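Local atomic coordinates of MTH0777 (Methanothermobacter thermautotrophicus, PDB entry 1KJN), a protein that is of unknown function but belongs to the DUF1890 family and folds as an alpha/beta protein round a six-stranded parallel sheet. Residues K8-L13 and R38-A43; G77-L82 and G100-E105; Y94-A99 and E127-E132. One frame throughout, in Å; residues are numbered along the deposited sequence.

Contact 1 of 3, residues K8-L13 and R38-A43; sequences KALMVL and RVTVTA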
ATOM      1  N   LYS A   8     -22.568  -9.221  -1.718  1.00 36.56           N
ATOM      2  CA  LYS A   8     -21.374  -9.072  -0.915  1.00 35.58           C
ATOM      3  C   LYS A   8     -20.231  -9.826  -1.558  1.00 32.45           C
ATOM      4  O   LYS A   8     -20.426 -10.858  -2.215  1.00 29.87           O
ATOM      5  CB  LYS A   8     -21.630  -9.602   0.503  1.00 37.72           C
ATOM      6  CG  LYS A   8     -22.705  -8.808   1.264  1.00 44.03           C
ATOM      7  CD  LYS A   8     -23.143  -9.496   2.541  1.00 45.93           C
ATOM      8  CE  LYS A   8     -22.006  -9.612   3.541  1.00 52.72           C
ATOM      9  NZ  LYS A   8     -22.360 -10.568   4.639  1.00 58.90           N
ATOM     10  N   ALA A   9     -19.040  -9.272  -1.413  1.00 28.78           N
ATOM     11  CA  ALA A   9     -17.863  -9.905  -1.962  1.00 25.61           C
ATOM     12  C   ALA A   9     -16.825 -10.092  -0.870  1.00 24.22           C
ATOM     13  O   ALA A   9     -16.754  -9.309   0.081  1.00 21.66           O
ATOM     14  CB  ALA A   9     -17.303  -9.089  -3.100  1.00 25.24           C
ATOM     15  N   LEU A  10     -16.101 -11.201  -0.950  1.00 23.50           N
ATOM     16  CA  LEU A  10     -15.048 -11.481   0.022  1.00 25.27           C
ATOM     17  C   LEU A  10     -13.728 -11.461  -0.729  1.00 23.46           C
ATOM     18  O   LEU A  10     -13.594 -12.079  -1.794  1.00 17.84           O
ATOM     19  CB  LEU A  10     -15.240 -12.842   0.703  1.00 28.29           C
ATOM     20  CG  LEU A  10     -14.170 -13.258   1.719  1.00 26.05           C
ATOM     21  CD1 LEU A  10     -14.198 -12.298   2.899  1.00 20.28           C
ATOM     22  CD2 LEU A  10     -14.414 -14.702   2.185  1.00 20.63           C
HETATM   23  N   MSE A  11     -12.769 -10.733  -0.166  1.00 17.74           N
HETATM   24  CA  MSE A  11     -11.445 -10.585  -0.747  1.00 16.60           C
HETATM   25  C   MSE A  11     -10.413 -11.193   0.192  1.00 16.95           C
HETATM   26  O   MSE A  11     -10.271 -10.756   1.343  1.00 19.79           O
HETATM   27  CB  MSE A  11     -11.149  -9.098  -0.990  1.00 15.51           C
HETATM   28  CG  MSE A  11      -9.799  -8.852  -1.659  1.00 23.64           C
HETATM   29 SE   MSE A  11      -9.564  -7.000  -2.255  1.00 25.17          SE
HETATM   30  CE  MSE A  11     -10.924  -6.988  -3.622  1.00 23.08           C
ATOM     31  N   VAL A  12      -9.657 -12.157  -0.321  1.00 18.32           N
ATOM     32  CA  VAL A  12      -8.648 -12.872   0.475  1.00 21.59           C
ATOM     33  C   VAL A  12      -7.248 -12.429   0.091  1.00 21.51           C
ATOM     34  O   VAL A  12      -6.911 -12.418  -1.097  1.00 20.84           O
ATOM     35  CB  VAL A  12      -8.758 -14.398   0.250  1.00 18.88           C
ATOM     36  CG1 VAL A  12      -7.731 -15.153   1.092  1.00 14.20           C
ATOM     37  CG2 VAL A  12     -10.173 -14.863   0.569  1.00 24.53           C
ATOM     38  N   LEU A  13      -6.437 -12.084   1.094  1.00 17.77           N
ATOM     39  CA  LEU A  13      -5.070 -11.635   0.841  1.00 18.69           C
ATOM     40  C   LEU A  13      -4.009 -12.585   1.391  1.00 19.84           C
ATOM     41  O   LEU A  13      -4.216 -13.254   2.408  1.00 16.26           O
ATOM     42  CB  LEU A  13      -4.836 -10.230   1.422  1.00 14.88           C
ATOM     43  CG  LEU A  13      -5.885  -9.160   1.111  1.00 23.19           C
ATOM     44  CD1 LEU A  13      -5.476  -7.845   1.774  1.00 21.38           C
ATOM     45  CD2 LEU A  13      -6.038  -8.972  -0.387  1.00 20.15           C
ATOM     46  N   ARG A  38     -20.700  -4.930  -1.299  1.00 26.59           N
ATOM     47  CA  ARG A  38     -20.239  -4.579   0.039  1.00 27.42           C
ATOM     48  C   ARG A  38     -19.003  -5.492   0.080  1.00 24.97           C
ATOM     49  O   ARG A  38     -19.114  -6.678  -0.217  1.00 24.01           O
ATOM     50  CB  ARG A  38     -21.246  -5.003   1.099  1.00 32.63           C
ATOM     51  CG  ARG A  38     -21.136  -4.206   2.369  1.00 40.55           C
ATOM     52  CD  ARG A  38     -22.061  -4.751   3.437  1.00 51.53           C
ATOM     53  NE  ARG A  38     -21.335  -5.613   4.361  1.00 57.71           N
ATOM     54  CZ  ARG A  38     -20.640  -5.164   5.401  1.00 58.53           C
ATOM     55  NH1 ARG A  38     -20.589  -3.864   5.649  1.00 59.05           N
ATOM     56  NH2 ARG A  38     -19.962  -6.009   6.165  1.00 59.68           N
ATOM     57  N   VAL A  39     -17.820  -4.950   0.355  1.00 23.57           N
ATOM     58  CA  VAL A  39     -16.623  -5.780   0.337  1.00 23.53           C
ATOM     59  C   VAL A  39     -15.994  -6.067   1.673  1.00 23.46           C
ATOM     60  O   VAL A  39     -15.626  -5.155   2.410  1.00 20.63           O
ATOM     61  CB  VAL A  39     -15.490  -5.170  -0.537  1.00 25.21           C
ATOM     62  CG1 VAL A  39     -14.339  -6.179  -0.682  1.00 19.32           C
ATOM     63  CG2 VAL A  39     -16.014  -4.756  -1.902  1.00 18.97           C
ATOM     64  N   THR A  40     -15.781  -7.349   1.929  1.00 19.69           N
ATOM     65  CA  THR A  40     -15.127  -7.770   3.152  1.00 18.13           C
ATOM     66  C   THR A  40     -13.723  -8.230   2.788  1.00 17.55           C
ATOM     67  O   THR A  40     -13.537  -8.997   1.843  1.00 19.00           O
ATOM     68  CB  THR A  40     -15.873  -8.935   3.822  1.00 18.35           C
ATOM     69  OG1 THR A  40     -17.146  -8.479   4.304  1.00 18.15           O
ATOM     70  CG2 THR A  40     -15.055  -9.507   4.984  1.00 14.42           C
ATOM     71  N   VAL A  41     -12.733  -7.735   3.515  1.00 16.41           N
ATOM     72  CA  VAL A  41     -11.342  -8.124   3.291  1.00 17.15           C
ATOM     73  C   VAL A  41     -10.916  -9.052   4.436  1.00 21.04           C
ATOM     74  O   VAL A  41     -11.180  -8.761   5.616  1.00 21.70           O
ATOM     75  CB  VAL A  41     -10.399  -6.893   3.277  1.00 21.71           C
ATOM     76  CG1 VAL A  41      -8.952  -7.340   3.145  1.00 17.40           C
ATOM     77  CG2 VAL A  41     -10.765  -5.932   2.131  1.00 22.49           C
ATOM     78  N   THR A  42     -10.256 -10.155   4.101  1.00 17.85           N
ATOM     79  CA  THR A  42      -9.801 -11.085   5.134  1.00 22.82           C
ATOM     80  C   THR A  42      -8.350 -11.463   4.854  1.00 24.52           C
ATOM     81  O   THR A  42      -7.989 -11.737   3.710  1.00 22.74           O
ATOM     82  CB  THR A  42     -10.702 -12.358   5.209  1.00 27.13           C
ATOM     83  OG1 THR A  42     -10.257 -13.196   6.283  1.00 28.48           O
ATOM     84  CG2 THR A  42     -10.658 -13.156   3.894  1.00 21.21           C
ATOM     85  N   ALA A  43      -7.517 -11.426   5.895  1.00 25.19           N
ATOM     86  CA  ALA A  43      -6.096 -11.726   5.763  1.00 24.73           C
ATOM     87  C   ALA A  43      -5.417 -11.824   7.136  1.00 26.75           C
ATOM     88  O   ALA A  43      -6.091 -11.754   8.176  1.00 21.66           O
ATOM     89  CB  ALA A  43      -5.423 -10.637   4.936  1.00 20.04           C
TER
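With CG turned anti to the backbone N (chi1 178°), L10 swings CD1 over to the next strand, where it lies 3.6 Å from T40 CG2 and 3.8 Å from T42 CG2. T42 has its hydroxyl anti to N and its CG2 between N and the carbonyl carbon. From there T42 CG2 also meets V12 CG2 at 3.8 Å, the two side chains lying side by side. Both threonine hydroxyls are buried yet satisfied, T42 OG1 by V65 O and T40 OG1 by E63. Beyond the strand end, L13 slants across V41, CD1 to CG1 at 3.8 Å, and lays its CB against A43 CB (3.6 Å).

Five backbone hydrogen bonds join the parallel strands: A9, M11 and L13 donate to R38, T40 and T42, and T40 and T42 donate to A9 and M11. The bond from T40 N to A9 O is almost straight, at 176°.

At the N-terminal ends of the two strands K8 and R38 lie alongside each other with K8 NZ 5.1 Å from R38 NE; the salt bridge from R38 to E63 probably eases the closeness of the two like charges, and K8 has a cation-pi partner in Y79.

The pair forms the two parallel strands of a beta-alpha-beta unit whose crossover is helix 21-34, within the 3-2-1-4-5-6 strand order of a Rossmann-like sheet.

Contact 2 of 3, residues G77-L82 and G100-E105; sequences GDYEFL and GILNTE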
ATOM      1  N   GLY A  77     -23.308 -19.150   0.526  1.00 29.70           N
ATOM      2  CA  GLY A  77     -24.331 -18.131   0.383  1.00 29.04           C
ATOM      3  C   GLY A  77     -24.022 -16.796   1.042  1.00 29.65           C
ATOM      4  O   GLY A  77     -24.742 -15.818   0.827  1.00 31.16           O
ATOM      5  N   ASP A  78     -22.965 -16.732   1.846  1.00 27.84           N
ATOM      6  CA  ASP A  78     -22.631 -15.465   2.512  1.00 27.79           C
ATOM      7  C   ASP A  78     -22.027 -14.418   1.564  1.00 27.26           C
ATOM      8  O   ASP A  78     -21.923 -13.241   1.924  1.00 29.75           O
ATOM      9  CB  ASP A  78     -21.671 -15.685   3.687  1.00 27.26           C
ATOM     10  CG  ASP A  78     -22.308 -16.432   4.860  1.00 27.59           C
ATOM     11  OD1 ASP A  78     -23.545 -16.578   4.932  1.00 30.23           O
ATOM     12  OD2 ASP A  78     -21.544 -16.861   5.738  1.00 22.62           O
ATOM     13  N   TYR A  79     -21.604 -14.849   0.379  1.00 23.38           N
ATOM     14  CA  TYR A  79     -21.003 -13.940  -0.598  1.00 26.15           C
ATOM     15  C   TYR A  79     -21.334 -14.360  -2.029  1.00 26.07           C
ATOM     16  O   TYR A  79     -21.408 -15.542  -2.330  1.00 25.82           O
ATOM     17  CB  TYR A  79     -19.477 -13.890  -0.420  1.00 24.78           C
ATOM     18  CG  TYR A  79     -19.025 -13.312   0.908  1.00 30.39           C
ATOM     19  CD1 TYR A  79     -18.841 -11.939   1.059  1.00 29.08           C
ATOM     20  CD2 TYR A  79     -18.810 -14.128   2.015  1.00 27.04           C
ATOM     21  CE1 TYR A  79     -18.463 -11.392   2.264  1.00 28.43           C
ATOM     22  CE2 TYR A  79     -18.425 -13.581   3.246  1.00 30.24           C
ATOM     23  CZ  TYR A  79     -18.257 -12.210   3.356  1.00 30.00           C
ATOM     24  OH  TYR A  79     -17.889 -11.647   4.551  1.00 32.47           O
ATOM     25  N   GLU A  80     -21.507 -13.373  -2.902  1.00 29.01           N
ATOM     26  CA  GLU A  80     -21.830 -13.596  -4.306  1.00 33.22           C
ATOM     27  C   GLU A  80     -20.575 -13.577  -5.193  1.00 32.16           C
ATOM     28  O   GLU A  80     -20.621 -13.944  -6.364  1.00 29.89           O
ATOM     29  CB  GLU A  80     -22.829 -12.529  -4.782  1.00 38.38           C
ATOM     30  CG  GLU A  80     -24.261 -12.686  -4.248  1.00 48.26           C
ATOM     31  CD  GLU A  80     -24.368 -12.631  -2.721  1.00 58.50           C
ATOM     32  OE1 GLU A  80     -24.015 -11.591  -2.129  1.00 60.61           O
ATOM     33  OE2 GLU A  80     -24.817 -13.627  -2.105  1.00 63.15           O
ATOM     34  N   PHE A  81     -19.456 -13.139  -4.629  1.00 27.24           N
ATOM     35  CA  PHE A  81     -18.204 -13.077  -5.376  1.00 25.97           C
ATOM     36  C   PHE A  81     -17.017 -13.298  -4.440  1.00 21.55           C
ATOM     37  O   PHE A  81     -17.017 -12.818  -3.320  1.00 20.64           O
ATOM     38  CB  PHE A  81     -18.071 -11.718  -6.077  1.00 20.25           C
ATOM     39  CG  PHE A  81     -16.866 -11.619  -6.978  1.00 27.01           C
ATOM     40  CD1 PHE A  81     -15.841 -10.701  -6.709  1.00 24.24           C
ATOM     41  CD2 PHE A  81     -16.749 -12.450  -8.096  1.00 25.66           C
ATOM     42  CE1 PHE A  81     -14.708 -10.626  -7.543  1.00 28.62           C
ATOM     43  CE2 PHE A  81     -15.620 -12.384  -8.939  1.00 25.71           C
ATOM     44  CZ  PHE A  81     -14.602 -11.469  -8.668  1.00 25.48           C
ATOM     45  N   LEU A  82     -16.000 -14.002  -4.925  1.00 22.13           N
ATOM     46  CA  LEU A  82     -14.805 -14.283  -4.140  1.00 21.14           C
ATOM     47  C   LEU A  82     -13.545 -13.941  -4.936  1.00 20.94           C
ATOM     48  O   LEU A  82     -13.340 -14.425  -6.049  1.00 17.23           O
ATOM     49  CB  LEU A  82     -14.777 -15.769  -3.727  1.00 23.80           C
ATOM     50  CG  LEU A  82     -13.527 -16.356  -3.055  1.00 21.28           C
ATOM     51  CD1 LEU A  82     -13.185 -15.603  -1.761  1.00 14.79           C
ATOM     52  CD2 LEU A  82     -13.758 -17.835  -2.783  1.00 14.39           C
ATOM     53  N   GLY A 100     -14.255 -23.568  -1.720  1.00 25.45           N
ATOM     54  CA  GLY A 100     -15.011 -24.791  -1.485  1.00 28.03           C
ATOM     55  C   GLY A 100     -16.224 -24.531  -0.617  1.00 27.15           C
ATOM     56  O   GLY A 100     -17.278 -25.136  -0.802  1.00 27.87           O
ATOM     57  N   ILE A 101     -16.075 -23.584   0.299  1.00 23.76           N
ATOM     58  CA  ILE A 101     -17.142 -23.190   1.199  1.00 23.88           C
ATOM     59  C   ILE A 101     -18.182 -22.293   0.518  1.00 26.40           C
ATOM     60  O   ILE A 101     -19.390 -22.496   0.673  1.00 23.61           O
ATOM     61  CB  ILE A 101     -16.567 -22.426   2.399  1.00 23.50           C
ATOM     62  CG1 ILE A 101     -15.708 -23.360   3.259  1.00 22.69           C
ATOM     63  CG2 ILE A 101     -17.701 -21.741   3.192  1.00 23.20           C
ATOM     64  CD1 ILE A 101     -14.940 -22.643   4.375  1.00 22.79           C
ATOM     65  N   LEU A 102     -17.713 -21.289  -0.226  1.00 25.98           N
ATOM     66  CA  LEU A 102     -18.620 -20.347  -0.887  1.00 24.88           C
ATOM     67  C   LEU A 102     -19.277 -20.811  -2.180  1.00 25.40           C
ATOM     68  O   LEU A 102     -20.381 -20.359  -2.493  1.00 25.52           O
ATOM     69  CB  LEU A 102     -17.938 -18.992  -1.077  1.00 23.66           C
ATOM     70  CG  LEU A 102     -17.738 -18.239   0.232  1.00 23.08           C
ATOM     71  CD1 LEU A 102     -16.754 -17.067   0.035  1.00 25.18           C
ATOM     72  CD2 LEU A 102     -19.072 -17.769   0.770  1.00 19.90           C
ATOM     73  N   ASN A 103     -18.588 -21.656  -2.951  1.00 26.97           N
ATOM     74  CA  ASN A 103     -19.140 -22.194  -4.206  1.00 28.27           C
ATOM     75  C   ASN A 103     -19.784 -21.086  -5.063  1.00 31.00           C
ATOM     76  O   ASN A 103     -20.926 -21.219  -5.519  1.00 31.87           O
ATOM     77  CB  ASN A 103     -20.179 -23.288  -3.860  1.00 27.00           C
ATOM     78  CG  ASN A 103     -20.758 -23.986  -5.091  1.00 33.06           C
ATOM     79  OD1 ASN A 103     -20.053 -24.259  -6.059  1.00 33.67           O
ATOM     80  ND2 ASN A 103     -22.052 -24.303  -5.034  1.00 26.35           N
ATOM     81  N   THR A 104     -19.050 -20.000  -5.292  1.00 28.94           N
ATOM     82  CA  THR A 104     -19.580 -18.880  -6.062  1.00 24.81           C
ATOM     83  C   THR A 104     -18.599 -18.414  -7.133  1.00 27.26           C
ATOM     84  O   THR A 104     -17.585 -19.074  -7.376  1.00 25.83           O
ATOM     85  CB  THR A 104     -19.909 -17.713  -5.132  1.00 25.97           C
ATOM     86  OG1 THR A 104     -20.655 -16.723  -5.845  1.00 28.19           O
ATOM     87  CG2 THR A 104     -18.623 -17.087  -4.573  1.00 32.30           C
ATOM     88  N   GLU A 105     -18.920 -17.304  -7.802  1.00 25.40           N
ATOM     89  CA  GLU A 105     -18.029 -16.766  -8.831  1.00 30.27           C
ATOM     90  C   GLU A 105     -16.732 -16.402  -8.119  1.00 25.95           C
ATOM     91  O   GLU A 105     -16.734 -15.629  -7.166  1.00 22.51           O
ATOM     92  CB  GLU A 105     -18.640 -15.538  -9.518  1.00 32.93           C
ATOM     93  CG  GLU A 105     -17.775 -15.021 -10.657  1.00 48.01           C
ATOM     94  CD  GLU A 105     -18.438 -13.916 -11.473  1.00 55.29           C
ATOM     95  OE1 GLU A 105     -18.740 -12.841 -10.913  1.00 58.54           O
ATOM     96  OE2 GLU A 105     -18.634 -14.121 -12.688  1.00 62.16           O
TER
HETATM   97  O   HOH W   1     -21.702 -18.223  -1.527  1.00 28.71           O
HETATM   98  O   HOH W   2     -20.835 -12.384  -8.787  1.00 37.41           O
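F81 and E105 meet at a slant, the phenyl ring and the carboxylate standing nearly perpendicular, with 88° between their planes. E105 CB lies at the ring edge, in its plane, and the extended chain runs on past that rim: CG reaches both CD2 and CE2, and OE1 comes to 3.5 Å from F81 CD2. The same ring carbon is 3.3 Å from E105 O, which approaches obliquely. Cutting E105 back to an alanine removes CG and the carboxylate, and would probably bare part of the CD2-CE2 rim of F81 and cost a bridging water, 3.0 Å from OE1 and also near E80 O, one of its partners.

A second edge contact lies at the helix end. L102 brings CD2 up to the rim of Y79, in the ring plane and 3.9 Å from Y79 CD2, while its other methyl, CD1, faces L82 CD2 at 4.2 Å where the two leucines cross at about a right angle. L10 of the adjoining strand packs on both Y79 and L102.

Between these two patches T104 OG1 lies 2.8 Å from E80 O, at best a weak hydrogen bond, and L82 N donates to E105 O at 2.9 Å. Another water accepts from G77 N and donates to Y79 O and L102 O.

The last carbonyl of helix 89-102 is thus satisfied through solvent just where N103, with positive phi, breaks the helix. Apolar edges pack at both ends of the contact, while the backbone carbonyls between them are met by L82 N, by water and, weakly, by T104.

Contact 3 of 3, residues Y94-A99 and E127-E132; sequences YLVTFA and ETLDAE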
ATOM      1  N   TYR A  94      -5.422 -21.218   0.813  1.00 25.61           N
ATOM      2  CA  TYR A  94      -6.505 -20.494   1.476  1.00 21.34           C
ATOM      3  C   TYR A  94      -7.636 -20.217   0.491  1.00 20.89           C
ATOM      4  O   TYR A  94      -8.806 -20.402   0.821  1.00 19.64           O
ATOM      5  CB  TYR A  94      -6.005 -19.182   2.085  1.00 28.64           C
ATOM      6  CG  TYR A  94      -5.658 -19.295   3.556  1.00 35.41           C
ATOM      7  CD1 TYR A  94      -4.348 -19.129   4.001  1.00 40.88           C
ATOM      8  CD2 TYR A  94      -6.638 -19.589   4.502  1.00 34.61           C
ATOM      9  CE1 TYR A  94      -4.022 -19.257   5.357  1.00 42.87           C
ATOM     10  CE2 TYR A  94      -6.325 -19.714   5.854  1.00 39.48           C
ATOM     11  CZ  TYR A  94      -5.016 -19.549   6.273  1.00 43.54           C
ATOM     12  OH  TYR A  94      -4.712 -19.685   7.610  1.00 49.64           O
ATOM     13  N   LEU A  95      -7.288 -19.768  -0.716  1.00 17.12           N
ATOM     14  CA  LEU A  95      -8.297 -19.472  -1.724  1.00 19.67           C
ATOM     15  C   LEU A  95      -9.109 -20.731  -2.033  1.00 20.84           C
ATOM     16  O   LEU A  95     -10.322 -20.653  -2.206  1.00 21.64           O
ATOM     17  CB  LEU A  95      -7.661 -18.923  -3.012  1.00 18.79           C
ATOM     18  CG  LEU A  95      -8.663 -18.623  -4.139  1.00 23.99           C
ATOM     19  CD1 LEU A  95      -9.726 -17.644  -3.623  1.00 20.29           C
ATOM     20  CD2 LEU A  95      -7.978 -18.089  -5.396  1.00 17.50           C
ATOM     21  N   VAL A  96      -8.438 -21.879  -2.096  1.00 20.34           N
ATOM     22  CA  VAL A  96      -9.107 -23.152  -2.384  1.00 24.79           C
ATOM     23  C   VAL A  96     -10.135 -23.435  -1.291  1.00 18.49           C
ATOM     24  O   VAL A  96     -11.303 -23.709  -1.575  1.00 22.83           O
ATOM     25  CB  VAL A  96      -8.084 -24.333  -2.460  1.00 28.31           C
ATOM     26  CG1 VAL A  96      -8.820 -25.700  -2.562  1.00 23.81           C
ATOM     27  CG2 VAL A  96      -7.174 -24.155  -3.663  1.00 29.98           C
ATOM     28  N   THR A  97      -9.710 -23.259  -0.042  1.00 20.63           N
ATOM     29  CA  THR A  97     -10.585 -23.509   1.095  1.00 19.15           C
ATOM     30  C   THR A  97     -11.792 -22.582   1.047  1.00 23.30           C
ATOM     31  O   THR A  97     -12.926 -23.035   1.153  1.00 21.19           O
ATOM     32  CB  THR A  97      -9.852 -23.328   2.439  1.00 25.47           C
ATOM     33  OG1 THR A  97      -8.733 -24.226   2.512  1.00 23.94           O
ATOM     34  CG2 THR A  97     -10.801 -23.614   3.597  1.00 21.95           C
ATOM     35  N   PHE A  98     -11.554 -21.288   0.867  1.00 18.63           N
ATOM     36  CA  PHE A  98     -12.656 -20.341   0.825  1.00 20.37           C
ATOM     37  C   PHE A  98     -13.609 -20.612  -0.331  1.00 21.89           C
ATOM     38  O   PHE A  98     -14.811 -20.418  -0.210  1.00 17.99           O
ATOM     39  CB  PHE A  98     -12.135 -18.900   0.743  1.00 20.78           C
ATOM     40  CG  PHE A  98     -11.642 -18.353   2.061  1.00 26.00           C
ATOM     41  CD1 PHE A  98     -12.534 -18.078   3.094  1.00 26.77           C
ATOM     42  CD2 PHE A  98     -10.288 -18.076   2.254  1.00 26.15           C
ATOM     43  CE1 PHE A  98     -12.081 -17.528   4.295  1.00 30.46           C
ATOM     44  CE2 PHE A  98      -9.828 -17.527   3.455  1.00 21.54           C
ATOM     45  CZ  PHE A  98     -10.721 -17.251   4.474  1.00 23.01           C
ATOM     46  N   ALA A  99     -13.065 -21.063  -1.452  1.00 18.81           N
ATOM     47  CA  ALA A  99     -13.887 -21.338  -2.620  1.00 25.27           C
ATOM     48  C   ALA A  99     -14.767 -22.564  -2.429  1.00 23.80           C
ATOM     49  O   ALA A  99     -15.894 -22.578  -2.891  1.00 26.78           O
ATOM     50  CB  ALA A  99     -13.013 -21.489  -3.863  1.00 18.66           C
ATOM     51  N   GLU A 127      -6.149 -26.809 -11.724  1.00 52.91           N
ATOM     52  CA  GLU A 127      -6.380 -28.207 -11.371  1.00 55.42           C
ATOM     53  C   GLU A 127      -7.267 -28.382 -10.141  1.00 55.51           C
ATOM     54  O   GLU A 127      -7.898 -29.428  -9.969  1.00 58.13           O
ATOM     55  CB  GLU A 127      -5.035 -28.910 -11.138  1.00 55.84           C
ATOM     56  CG  GLU A 127      -4.238 -29.145 -12.415  1.00 58.50           C
ATOM     57  CD  GLU A 127      -2.727 -28.981 -12.234  1.00 63.34           C
ATOM     58  OE1 GLU A 127      -2.185 -29.331 -11.155  1.00 61.81           O
ATOM     59  OE2 GLU A 127      -2.080 -28.496 -13.190  1.00 64.83           O
ATOM     60  N   THR A 128      -7.334 -27.352  -9.303  1.00 50.50           N
ATOM     61  CA  THR A 128      -8.119 -27.421  -8.077  1.00 53.10           C
ATOM     62  C   THR A 128      -9.426 -26.625  -8.075  1.00 51.57           C
ATOM     63  O   THR A 128     -10.392 -27.001  -7.399  1.00 53.79           O
ATOM     64  CB  THR A 128      -7.279 -26.952  -6.854  1.00 55.05           C
ATOM     65  OG1 THR A 128      -6.860 -25.596  -7.057  1.00 59.58           O
ATOM     66  CG2 THR A 128      -6.044 -27.834  -6.669  1.00 52.77           C
ATOM     67  N   LEU A 129      -9.465 -25.541  -8.842  1.00 45.48           N
ATOM     68  CA  LEU A 129     -10.641 -24.685  -8.856  1.00 43.77           C
ATOM     69  C   LEU A 129     -11.296 -24.363 -10.178  1.00 45.35           C
ATOM     70  O   LEU A 129     -10.728 -24.547 -11.257  1.00 45.97           O
ATOM     71  CB  LEU A 129     -10.324 -23.350  -8.174  1.00 40.78           C
ATOM     72  CG  LEU A 129     -10.077 -23.285  -6.673  1.00 39.09           C
ATOM     73  CD1 LEU A 129      -9.931 -21.819  -6.256  1.00 39.54           C
ATOM     74  CD2 LEU A 129     -11.241 -23.926  -5.934  1.00 42.03           C
ATOM     75  N   ASP A 130     -12.505 -23.830 -10.039  1.00 45.52           N
ATOM     76  CA  ASP A 130     -13.347 -23.376 -11.130  1.00 48.22           C
ATOM     77  C   ASP A 130     -13.304 -21.854 -10.938  1.00 46.82           C
ATOM     78  O   ASP A 130     -14.255 -21.252 -10.421  1.00 50.31           O
ATOM     79  CB  ASP A 130     -14.773 -23.908 -10.923  1.00 51.59           C
ATOM     80  CG  ASP A 130     -15.747 -23.433 -11.985  1.00 55.78           C
ATOM     81  OD1 ASP A 130     -16.970 -23.520 -11.744  1.00 61.72           O
ATOM     82  OD2 ASP A 130     -15.305 -22.981 -13.065  1.00 57.76           O
ATOM     83  N   ALA A 131     -12.176 -21.243 -11.296  1.00 38.17           N
ATOM     84  CA  ALA A 131     -12.027 -19.808 -11.114  1.00 35.47           C
ATOM     85  C   ALA A 131     -11.406 -19.093 -12.289  1.00 34.83           C
ATOM     86  O   ALA A 131     -10.573 -19.650 -12.999  1.00 30.50           O
ATOM     87  CB  ALA A 131     -11.203 -19.527  -9.862  1.00 29.23           C
ATOM     88  N   GLU A 132     -11.802 -17.836 -12.458  1.00 31.98           N
ATOM     89  CA  GLU A 132     -11.260 -17.001 -13.507  1.00 34.17           C
ATOM     90  C   GLU A 132      -9.884 -16.588 -12.960  1.00 35.41           C
ATOM     91  O   GLU A 132      -9.738 -16.316 -11.762  1.00 33.67           O
ATOM     92  CB  GLU A 132     -12.154 -15.779 -13.709  1.00 38.28           C
ATOM     93  CG  GLU A 132     -12.250 -15.313 -15.155  1.00 50.75           C
ATOM     94  CD  GLU A 132     -13.213 -16.155 -15.974  1.00 54.53           C
ATOM     95  OE1 GLU A 132     -14.414 -16.214 -15.618  1.00 55.68           O
ATOM     96  OE2 GLU A 132     -12.772 -16.749 -16.978  1.00 57.69           O
TER
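L129 sets its forked end over the methyl of A99: CD2 comes to 3.7 Å from A99 CB, and CD1 sits 3.9 Å from the same carbon. CD1 does more than that, since it also fits against L95, 4.0 Å from L95 CG, and lies 4.2 Å from V96 CA. The leucine therefore rests on one stripe of the helix made by L95, A99 one turn further on, and the intervening backbone at V96. Its shape explains the reach: CG stands anti to the carbonyl carbon (chi1 -69°), and chi2 of -174° sends CD1 straight on to the cleft between L95 and A99, while CD2 branches off against A99 CB.

V96 closes the outer flank. Its CG2 faces L129 CG at 4.3 Å, and the same methyl touches T128 OG1 at 3.7 Å, the valine and threonine side chains crossing at about a right angle. This last meeting is a plain van der Waals contact, for T128 bends its hydroxyl back (chi1 60°) to bond E124 O within its own helix.

No hydrogen bond links the two segments, and the buried surface is modest at 198 Å². L95 continues inward to T106 and A108 of strand 105-111 and to L82 and V86. L129 is the first residue to leave helical geometry, and three residues later E132 already bonds through its backbone to T106 and A108.

What is formed is the joint between helix 89-102 and the C-terminal end of helix 115-128, successive crossover helices of a Rossmann-like alpha/beta fold, at the turn that leads into strand 132-136, one of the two outer strands of the sheet within this chain.

Contact 1 is the core of the three: nearly all its residues are buried, and a regular set of backbone bonds joins neighbouring strands. Contacts 2 and 3 are only partly buried. Contact 2, where a helix gives way to a strand, mixes leucine packing with waters and polar groups, whereas contact 3 is almost wholly apolar. Contacts 2 and 3 share helix 89-102, and L82 of the one packs on L95, F98 and A99 of the other. Contacts 1 and 2 meet in the sheet, where L10 N bonds F81 O and K8 N bonds E80 OE1. F98 spans contacts 1 and 3, packing on L10, V12 and T42.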